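PDB 6A2A: sesquisabinene B synthase 2 from Santalum album, which probably cyclises farnesyl diphosphate to the sesquiterpene sesquisabinene B, using magnesium or manganese ions. Local coordinates for residues H533-Y538 with E546-K551; I220-R225 with K550-S555; Q257-R262 with Q284-A289. All coordinates share one frame; numbering follows the deposited sequence.

Followed from the N terminus, the chain first lays down 220-225, which waits more than three hundred residues for its partner 550-555, so that interaction 2 closes by far the longest loop of the three. Nested inside that loop is interaction 3, where 257-262 meets 284-289 across a short excursion. Interaction 1 closes the short, largely unmodelled connection between helices 521-535 and 546-558, and ends on the same stretch as interaction 2, sharing Lys-550 and Lys-551. Helix 281-292, one side of interaction 3, also borders the other two: Tyr-222 OH bonds to Met-287 O, and Phe-535 packs on Met-287. Together the contacts tie the chain's last helices to helices 220-232, 239-270 and 281-292.

Interaction 1. Residues H533-Y538 with E546-K551; sequences HFFYQY and ESWTKK
An aromatic cluster joins two successive helices near the C terminus, with Trp-548 of helix 546-558 set against Phe-534 and Phe-535 at the end of helix 521-535. Trp-548 carries its CG anti to the backbone N (chi1 179°), which sends the indole across to the other helix. There its six-membered ring meets Phe-534 edge to face: the CZ2 edge lies over one face of the phenylalanine, CZ2 to Phe-534 CZ being 3.7 Å, with the planes 60° apart. Phe-535 comes to the rim of the indole, its CD1 near the indole plane and 3.7 Å from Trp-548 CZ3. Where the first helix ends, Gln-537 folds back so that its NE2 donates to Phe-534 O at 3.0 Å, an almost straight bond of 172° that lies in the carbonyl plane on a lone pair. The same NE2 sits 3.6 Å from Trp-548 CZ2, its amide standing nearly perpendicular to the ring. Tyr-222 packs against both phenylalanines, while Met-287 touches Phe-535. Phe-535 also lies about 8 Å, side chain to side chain, from Asn-460, which binds a magnesium ion in this protein, though none is bound to the chain here. The arrangement is an interhelical aromatic cluster within the all-helical architecture of plant class I terpene synthases.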
loop_
_atom_site.group_PDB
_atom_site.type_symbol
_atom_site.label_atom_id
_atom_site.label_comp_id
_atom_site.label_asym_id
_atom_site.label_seq_id
_atom_site.Cartn_x
_atom_site.Cartn_y
_atom_site.Cartn_z
ATOM N N HIS A 533 3.611 29.455 -6.545
ATOM C CA HIS A 533 4.518 30.426 -7.163
ATOM C C HIS A 533 5.668 29.687 -7.843
ATOM O O HIS A 533 6.037 30.063 -8.985
ATOM C CB HIS A 533 5.192 31.392 -6.153
ATOM C CG HIS A 533 4.328 32.489 -5.625
ATOM N ND1 HIS A 533 3.837 33.476 -6.411
ATOM C CD2 HIS A 533 3.867 32.711 -4.380
ATOM C CE1 HIS A 533 3.168 34.314 -5.664
ATOM N NE2 HIS A 533 3.137 33.853 -4.435
ATOM N N PHE A 534 6.192 28.674 -7.160
ATOM C CA PHE A 534 7.399 28.022 -7.640
ATOM C C PHE A 534 7.097 27.193 -8.885
ATOM O O PHE A 534 7.910 27.191 -9.856
ATOM C CB PHE A 534 7.995 27.148 -6.553
ATOM C CG PHE A 534 9.311 26.551 -6.953
ATOM C CD1 PHE A 534 10.390 27.373 -7.220
ATOM C CD2 PHE A 534 9.459 25.187 -6.956
ATOM C CE1 PHE A 534 11.629 26.817 -7.508
ATOM C CE2 PHE A 534 10.694 24.631 -7.257
ATOM C CZ PHE A 534 11.760 25.456 -7.523
ATOM N N PHE A 535 5.958 26.508 -8.887
ATOM C CA PHE A 535 5.654 25.554 -9.954
ATOM C C PHE A 535 4.894 26.192 -11.128
ATOM O O PHE A 535 4.715 25.533 -12.184
ATOM C CB PHE A 535 4.933 24.308 -9.391
ATOM C CG PHE A 535 5.870 23.360 -8.710
ATOM C CD1 PHE A 535 6.846 22.685 -9.445
ATOM C CD2 PHE A 535 5.883 23.248 -7.334
ATOM C CE1 PHE A 535 7.782 21.888 -8.802
ATOM C CE2 PHE A 535 6.801 22.438 -6.691
ATOM C CZ PHE A 535 7.728 21.737 -7.429
ATOM N N TYR A 536 4.406 27.417 -11.001
ATOM C CA TYR A 536 3.753 28.124 -12.144
ATOM C C TYR A 536 4.463 29.450 -12.466
ATOM O O TYR A 536 3.847 30.455 -12.726
ATOM C CB TYR A 536 2.265 28.272 -11.800
ATOM C CG TYR A 536 1.627 26.954 -11.434
ATOM C CD1 TYR A 536 1.445 25.935 -12.364
ATOM C CD2 TYR A 536 1.180 26.714 -10.154
ATOM C CE1 TYR A 536 0.868 24.720 -12.006
ATOM C CE2 TYR A 536 0.615 25.511 -9.779
ATOM C CZ TYR A 536 0.495 24.491 -10.697
ATOM O OH TYR A 536 -0.081 23.316 -10.283
ATOM N N GLN A 537 5.790 29.475 -12.430
ATOM C CA GLN A 537 6.474 30.657 -12.823
ATOM C C GLN A 537 6.117 31.007 -14.274
ATOM O O GLN A 537 6.031 30.135 -15.153
ATOM C CB GLN A 537 7.977 30.499 -12.609
ATOM C CG GLN A 537 8.329 30.431 -11.140
ATOM C CD GLN A 537 9.803 30.241 -10.912
ATOM O OE1 GLN A 537 10.588 31.162 -11.171
ATOM N NE2 GLN A 537 10.165 29.089 -10.366
ATOM N N TYR A 538 5.935 32.309 -14.518
ATOM C CA TYR A 538 5.501 32.800 -15.845
ATOM C C TYR A 538 6.727 33.070 -16.721
ATOM O O TYR A 538 7.373 34.091 -16.539
ATOM C CB TYR A 538 4.624 34.046 -15.693
ATOM C CG TYR A 538 4.141 34.649 -16.989
ATOM C CD1 TYR A 538 3.346 33.926 -17.869
ATOM C CD2 TYR A 538 4.475 35.951 -17.338
ATOM C CE1 TYR A 538 2.905 34.476 -19.065
ATOM C CE2 TYR A 538 4.036 36.519 -18.525
ATOM C CZ TYR A 538 3.249 35.778 -19.395
ATOM O OH TYR A 538 2.815 36.340 -20.565
ATOM N N GLU A 546 8.766 21.170 -18.917
ATOM C CA GLU A 546 9.097 19.789 -18.641
ATOM C C GLU A 546 10.547 19.697 -18.162
ATOM O O GLU A 546 10.834 19.090 -17.160
ATOM C CB GLU A 546 8.940 18.941 -19.903
ATOM C CG GLU A 546 9.357 17.489 -19.729
ATOM C CD GLU A 546 8.203 16.504 -19.746
ATOM O OE1 GLU A 546 7.224 16.734 -19.005
ATOM O OE2 GLU A 546 8.284 15.510 -20.505
ATOM N N SER A 547 11.453 20.275 -18.922
ATOM C CA SER A 547 12.881 20.273 -18.589
ATOM C C SER A 547 13.144 20.945 -17.239
ATOM O O SER A 547 13.947 20.491 -16.478
ATOM C CB SER A 547 13.657 20.995 -19.661
ATOM O OG SER A 547 13.088 22.270 -19.886
ATOM N N TRP A 548 12.509 22.066 -16.997
ATOM C CA TRP A 548 12.661 22.752 -15.709
ATOM C C TRP A 548 12.197 21.843 -14.558
ATOM O O TRP A 548 12.862 21.726 -13.531
ATOM C CB TRP A 548 11.915 24.087 -15.729
ATOM C CG TRP A 548 11.994 24.840 -14.435
ATOM C CD1 TRP A 548 12.880 25.802 -14.059
ATOM C CD2 TRP A 548 11.116 24.654 -13.316
ATOM N NE1 TRP A 548 12.603 26.229 -12.785
ATOM C CE2 TRP A 548 11.522 25.540 -12.310
ATOM C CE3 TRP A 548 10.018 23.823 -13.081
ATOM C CZ2 TRP A 548 10.844 25.633 -11.097
ATOM C CZ3 TRP A 548 9.375 23.883 -11.866
ATOM C CH2 TRP A 548 9.786 24.794 -10.891
ATOM N N THR A 549 11.052 21.216 -14.732
ATOM C CA THR A 549 10.491 20.299 -13.717
ATOM C C THR A 549 11.478 19.169 -13.457
ATOM O O THR A 549 11.777 18.802 -12.339
ATOM C CB THR A 549 9.153 19.736 -14.198
ATOM O OG1 THR A 549 8.333 20.892 -14.325
ATOM C CG2 THR A 549 8.541 18.719 -13.256
ATOM N N LYS A 550 12.002 18.644 -14.550
ATOM C CA LYS A 550 12.875 17.527 -14.448
ATOM C C LYS A 550 14.137 17.928 -13.713
ATOM O O LYS A 550 14.647 17.157 -12.897
ATOM C CB LYS A 550 13.236 16.985 -15.837
ATOM C CG LYS A 550 14.074 15.722 -15.781
ATOM C CD LYS A 550 13.756 14.738 -16.876
ATOM C CE LYS A 550 14.365 13.380 -16.592
ATOM N NZ LYS A 550 15.750 13.311 -17.108
ATOM N N LYS A 551 14.608 19.144 -13.986
ATOM C CA LYS A 551 15.794 19.606 -13.346
ATOM C C LYS A 551 15.562 19.696 -11.837
ATOM O O LYS A 551 16.447 19.386 -11.050
ATOM C CB LYS A 551 16.196 20.958 -13.954
ATOM C CG LYS A 551 17.402 21.593 -13.275
ATOM C CD LYS A 551 17.690 23.022 -13.639
ATOM C CE LYS A 551 18.143 23.829 -12.439
ATOM N NZ LYS A 551 17.066 24.730 -11.947
#

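Interaction 2. Residues I220-R225 with K550-S555; sequences IRYEAR and KKQGMS
Tyr-222 and Arg-225 of helix 220-232 pack against Gln-552 and Ser-555 of helix 546-558, an interhelical contact of this predominantly helical synthase. Tyr-222 brings its CD2 to 3.6 Å from Gln-552 NE2, ring and amide planes crossing at 67°. The amide is placed by a bend at chi2 of Gln-552 (-58°), and its NE2 donates at 2.8 Å to a water that in turn donates to Tyr-222 O. The phenol's own hydroxyl bonds elsewhere, to Met-287 O. One turn further on, Arg-225 lays its CG, CD and NE alongside Ser-555 O, with NE 3.6 Å away. A second water, in the guanidinium plane at its edge, accepts from Arg-225 NE at 3.0 Å and donates to Ser-555 O at 2.7 Å. Arg-225 NH1 meanwhile forms a salt bridge with Asp-229 on its own helix. An alanine here would take away the water's NE donor and is likely to leave Asp-229 without its cationic mate. Since no direct hydrogen bond spans the two segments, the polar link is made by two single-water bridges, each running from a side-chain N-H to a backbone carbonyl on the facing helix.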
loop_
_atom_site.group_PDB
_atom_site.type_symbol
_atom_site.label_atom_id
_atom_site.label_comp_id
_atom_site.label_asym_id
_atom_site.label_seq_id
_atom_site.Cartn_x
_atom_site.Cartn_y
_atom_site.Cartn_z
ATOM N N ILE A 220 10.394 26.188 0.907
ATOM C CA ILE A 220 11.583 25.910 1.810
ATOM C C ILE A 220 12.517 24.889 1.153
ATOM O O ILE A 220 13.706 25.146 1.053
ATOM C CB ILE A 220 11.177 25.434 3.202
ATOM C CG1 ILE A 220 10.339 26.510 3.882
ATOM C CG2 ILE A 220 12.393 25.133 4.057
ATOM C CD1 ILE A 220 9.555 26.000 5.095
ATOM N N ARG A 221 11.985 23.789 0.657
ATOM C CA ARG A 221 12.819 22.634 0.347
ATOM C C ARG A 221 13.591 22.867 -0.946
ATOM O O ARG A 221 14.794 22.540 -1.014
ATOM C CB ARG A 221 12.008 21.341 0.237
ATOM C CG ARG A 221 12.880 20.107 0.021
ATOM C CD ARG A 221 13.839 19.901 1.186
ATOM N NE ARG A 221 14.545 18.642 0.985
ATOM C CZ ARG A 221 15.536 18.178 1.756
ATOM N NH1 ARG A 221 15.922 18.853 2.847
ATOM N NH2 ARG A 221 16.141 17.061 1.388
ATOM N N TYR A 222 12.933 23.413 -1.963
ATOM C CA TYR A 222 13.607 23.666 -3.227
ATOM C C TYR A 222 14.573 24.845 -3.077
ATOM O O TYR A 222 15.613 24.835 -3.735
ATOM C CB TYR A 222 12.626 23.892 -4.371
ATOM C CG TYR A 222 11.822 22.667 -4.701
ATOM C CD1 TYR A 222 10.621 22.398 -4.045
ATOM C CD2 TYR A 222 12.238 21.758 -5.656
ATOM C CE1 TYR A 222 9.907 21.233 -4.289
ATOM C CE2 TYR A 222 11.518 20.604 -5.918
ATOM C CZ TYR A 222 10.345 20.340 -5.236
ATOM O OH TYR A 222 9.596 19.217 -5.473
ATOM N N GLU A 223 14.241 25.821 -2.216
ATOM C CA GLU A 223 15.183 26.920 -1.937
ATOM C C GLU A 223 16.434 26.366 -1.244
ATOM O O GLU A 223 17.553 26.881 -1.507
ATOM C CB GLU A 223 14.532 28.011 -1.073
ATOM C CG GLU A 223 15.436 29.225 -0.848
ATOM C CD GLU A 223 15.874 29.981 -2.090
ATOM O OE1 GLU A 223 15.391 29.728 -3.244
ATOM O OE2 GLU A 223 16.863 30.813 -1.919
ATOM N N ALA A 224 16.268 25.400 -0.384
ATOM C CA ALA A 224 17.408 24.848 0.367
ATOM C C ALA A 224 18.441 24.273 -0.615
ATOM O O ALA A 224 19.665 24.497 -0.451
ATOM C CB ALA A 224 16.974 23.825 1.358
ATOM N N ARG A 225 17.971 23.539 -1.598
ATOM C CA ARG A 225 18.922 22.930 -2.525
ATOM C C ARG A 225 19.644 23.981 -3.372
ATOM O O ARG A 225 20.846 23.802 -3.674
ATOM C CB ARG A 225 18.235 21.962 -3.488
ATOM C CG ARG A 225 19.216 21.206 -4.374
ATOM C CD ARG A 225 20.130 20.306 -3.580
ATOM N NE ARG A 225 21.216 19.792 -4.456
ATOM C CZ ARG A 225 22.367 20.417 -4.717
ATOM N NH1 ARG A 225 22.579 21.639 -4.261
ATOM N NH2 ARG A 225 23.331 19.792 -5.398
ATOM N N LYS A 550 12.002 18.644 -14.550
ATOM C CA LYS A 550 12.875 17.527 -14.448
ATOM C C LYS A 550 14.137 17.928 -13.713
ATOM O O LYS A 550 14.647 17.157 -12.897
ATOM C CB LYS A 550 13.236 16.985 -15.837
ATOM C CG LYS A 550 14.074 15.722 -15.781
ATOM C CD LYS A 550 13.756 14.738 -16.876
ATOM C CE LYS A 550 14.365 13.380 -16.592
ATOM N NZ LYS A 550 15.750 13.311 -17.108
ATOM N N LYS A 551 14.608 19.144 -13.986
ATOM C CA LYS A 551 15.794 19.606 -13.346
ATOM C C LYS A 551 15.562 19.696 -11.837
ATOM O O LYS A 551 16.447 19.386 -11.050
ATOM C CB LYS A 551 16.196 20.958 -13.954
ATOM C CG LYS A 551 17.402 21.593 -13.275
ATOM C CD LYS A 551 17.690 23.022 -13.639
ATOM C CE LYS A 551 18.143 23.829 -12.439
ATOM N NZ LYS A 551 17.066 24.730 -11.947
ATOM N N GLN A 552 14.400 20.223 -11.441
ATOM C CA GLN A 552 14.105 20.408 -10.025
ATOM C C GLN A 552 13.961 19.052 -9.322
ATOM O O GLN A 552 14.451 18.854 -8.199
ATOM C CB GLN A 552 12.799 21.213 -9.884
ATOM C CG GLN A 552 12.915 22.649 -10.302
ATOM C CD GLN A 552 13.963 23.463 -9.577
ATOM O OE1 GLN A 552 14.409 24.446 -10.127
ATOM N NE2 GLN A 552 14.293 23.143 -8.325
ATOM N N GLY A 553 13.250 18.098 -9.949
ATOM C CA GLY A 553 13.117 16.748 -9.400
ATOM C C GLY A 553 14.458 16.054 -9.286
ATOM O O GLY A 553 14.688 15.352 -8.300
ATOM N N MET A 554 15.362 16.281 -10.253
ATOM C CA MET A 554 16.682 15.603 -10.238
ATOM C C MET A 554 17.469 16.118 -9.034
ATOM O O MET A 554 18.076 15.357 -8.296
ATOM C CB MET A 554 17.496 15.892 -11.509
ATOM C CG MET A 554 17.027 15.140 -12.746
ATOM S SD MET A 554 17.335 13.351 -12.589
ATOM C CE MET A 554 17.097 12.815 -14.285
ATOM N N SER A 555 17.434 17.414 -8.801
ATOM C CA SER A 555 18.313 17.924 -7.738
ATOM C C SER A 555 17.705 17.697 -6.356
ATOM O O SER A 555 18.449 17.600 -5.362
ATOM C CB SER A 555 18.665 19.355 -7.953
ATOM O OG SER A 555 17.530 20.147 -7.819
HETATM O O HOH W 1 15.986 24.469 -6.582
HETATM O O HOH W 2 21.055 17.128 -5.820
#

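Interaction 3. Residues Q257-R262 with Q284-A289; sequences QKEIGR and QSYMYA
Tyr-286 reaches from helix 281-292 to helix 239-270 and fills the tight part of a buried contact, held at its hydroxyl by Glu-259 and touched along its ring by Ile-260. With CG anti to the backbone N (chi1 -176°), the tyrosine is directed toward the opposing helix, and its OH donates to Glu-259 OE1 at 2.7 Å. The oxygen is met on its anti side, 28° out of the carboxylate plane. OE1 lies at the edge of the phenol ring, close to its plane, whereas the carboxylate itself stands 85° from the ring. Glu-259 CB also comes within 3.6 Å of Tyr-286 OH, which means the hydroxyl rests against the aliphatic base of the acid as well as its end.

The looser part is apolar. Ile-260 CD1 approaches Tyr-286 CD2 obliquely at 4.0 Å, and its CB lies 4.2 Å from Tyr-286 CE2. On the solvent side of helix 239-270, the exposed Lys-258 turns away from the partner helix, and exposed Arg-262 forms a salt bridge with Glu-303.

Arg-302 of helix 299-321 pairs with the other carboxylate oxygen, Glu-259 OE2. A buried acid thus receives a hydroxyl on one oxygen and a guanidinium on the other, which would probably stabilise its negative charge and couples three helices through one side chain.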
loop_
_atom_site.group_PDB
_atom_site.type_symbol
_atom_site.label_atom_id
_atom_site.label_comp_id
_atom_site.label_asym_id
_atom_site.label_seq_id
_atom_site.Cartn_x
_atom_site.Cartn_y
_atom_site.Cartn_z
ATOM N N GLN A 257 12.799 9.652 -0.914
ATOM C CA GLN A 257 12.957 8.610 -1.920
ATOM C C GLN A 257 12.135 7.380 -1.525
ATOM O O GLN A 257 11.579 6.708 -2.422
ATOM C CB GLN A 257 14.442 8.279 -2.102
ATOM C CG GLN A 257 15.188 9.381 -2.835
ATOM C CD GLN A 257 16.668 9.118 -2.916
ATOM O OE1 GLN A 257 17.178 8.260 -2.202
ATOM N NE2 GLN A 257 17.342 9.830 -3.801
ATOM N N LYS A 258 12.046 7.053 -0.233
ATOM C CA LYS A 258 11.246 5.909 0.214
ATOM C C LYS A 258 9.749 6.177 -0.018
ATOM O O LYS A 258 8.976 5.278 -0.367
ATOM C CB LYS A 258 11.506 5.575 1.689
ATOM C CG LYS A 258 12.833 4.830 1.899
ATOM C CD LYS A 258 13.301 4.771 3.345
ATOM C CE LYS A 258 14.811 4.625 3.492
ATOM N NZ LYS A 258 15.289 3.319 2.989
ATOM N N GLU A 259 9.364 7.393 0.253
ATOM C CA GLU A 259 7.964 7.838 0.059
ATOM C C GLU A 259 7.583 7.694 -1.419
ATOM O O GLU A 259 6.489 7.193 -1.700
ATOM C CB GLU A 259 7.766 9.279 0.547
ATOM C CG GLU A 259 7.858 9.456 2.045
ATOM C CD GLU A 259 8.001 10.883 2.483
ATOM O OE1 GLU A 259 7.912 11.795 1.589
ATOM O OE2 GLU A 259 8.216 11.088 3.682
ATOM N N ILE A 260 8.418 8.154 -2.354
ATOM C CA ILE A 260 8.032 8.105 -3.783
ATOM C C ILE A 260 7.976 6.644 -4.219
ATOM O O ILE A 260 7.186 6.283 -5.090
ATOM C CB ILE A 260 8.936 8.977 -4.676
ATOM C CG1 ILE A 260 8.377 9.115 -6.089
ATOM C CG2 ILE A 260 10.360 8.471 -4.708
ATOM C CD1 ILE A 260 6.932 9.591 -6.137
ATOM N N GLY A 261 8.820 5.788 -3.602
ATOM C CA GLY A 261 8.709 4.384 -3.847
ATOM C C GLY A 261 7.345 3.833 -3.484
ATOM O O GLY A 261 6.730 3.127 -4.307
ATOM N N ARG A 262 6.887 4.134 -2.256
ATOM C CA ARG A 262 5.595 3.695 -1.793
ATOM C C ARG A 262 4.479 4.252 -2.688
ATOM O O ARG A 262 3.553 3.524 -3.071
ATOM C CB ARG A 262 5.341 4.123 -0.362
ATOM C CG ARG A 262 6.090 3.267 0.651
ATOM C CD ARG A 262 5.627 3.516 2.070
ATOM N NE ARG A 262 6.169 4.750 2.574
ATOM C CZ ARG A 262 7.385 4.924 3.081
ATOM N NH1 ARG A 262 8.237 3.909 3.198
ATOM N NH2 ARG A 262 7.766 6.139 3.418
ATOM N N GLN A 284 4.336 14.791 -10.289
ATOM C CA GLN A 284 4.127 16.192 -10.125
ATOM C C GLN A 284 3.400 16.506 -8.813
ATOM O O GLN A 284 3.739 17.438 -8.153
ATOM C CB GLN A 284 3.458 16.785 -11.350
ATOM C CG GLN A 284 4.441 16.675 -12.498
ATOM C CD GLN A 284 4.179 17.471 -13.745
ATOM O OE1 GLN A 284 5.110 17.892 -14.371
ATOM N NE2 GLN A 284 2.943 17.613 -14.139
ATOM N N SER A 285 2.448 15.670 -8.435
ATOM C CA SER A 285 1.752 15.896 -7.185
ATOM C C SER A 285 2.734 15.784 -6.024
ATOM O O SER A 285 2.731 16.558 -5.136
ATOM C CB SER A 285 0.622 14.902 -6.965
ATOM O OG SER A 285 0.084 15.045 -5.697
ATOM N N TYR A 286 3.561 14.771 -6.076
ATOM C CA TYR A 286 4.534 14.555 -5.033
ATOM C C TYR A 286 5.528 15.716 -4.975
ATOM O O TYR A 286 5.809 16.213 -3.933
ATOM C CB TYR A 286 5.229 13.189 -5.130
ATOM C CG TYR A 286 6.175 12.941 -3.975
ATOM C CD1 TYR A 286 5.716 12.729 -2.710
ATOM C CD2 TYR A 286 7.523 12.992 -4.154
ATOM C CE1 TYR A 286 6.579 12.547 -1.652
ATOM C CE2 TYR A 286 8.382 12.816 -3.117
ATOM C CZ TYR A 286 7.916 12.597 -1.857
ATOM O OH TYR A 286 8.817 12.430 -0.854
ATOM N N MET A 287 6.001 16.166 -6.120
ATOM C CA MET A 287 6.955 17.284 -6.108
ATOM C C MET A 287 6.320 18.532 -5.483
ATOM O O MET A 287 7.043 19.270 -4.782
ATOM C CB MET A 287 7.492 17.566 -7.508
ATOM C CG MET A 287 8.390 16.469 -8.003
ATOM S SD MET A 287 9.042 16.811 -9.654
ATOM C CE MET A 287 9.756 18.433 -9.427
ATOM N N TYR A 288 5.049 18.791 -5.733
ATOM C CA TYR A 288 4.367 19.906 -5.145
ATOM C C TYR A 288 4.201 19.650 -3.654
ATOM O O TYR A 288 4.379 20.559 -2.853
ATOM C CB TYR A 288 2.994 20.105 -5.802
ATOM C CG TYR A 288 2.355 21.440 -5.495
ATOM C CD1 TYR A 288 1.877 21.747 -4.226
ATOM C CD2 TYR A 288 2.145 22.370 -6.491
ATOM C CE1 TYR A 288 1.269 22.969 -3.956
ATOM C CE2 TYR A 288 1.502 23.574 -6.247
ATOM C CZ TYR A 288 1.108 23.898 -4.961
ATOM O OH TYR A 288 0.468 25.099 -4.765
ATOM N N ALA A 289 3.904 18.405 -3.245
ATOM C CA ALA A 289 3.685 18.128 -1.841
ATOM C C ALA A 289 4.965 18.475 -1.056
ATOM O O ALA A 289 4.880 19.009 0.059
ATOM C CB ALA A 289 3.294 16.686 -1.615
#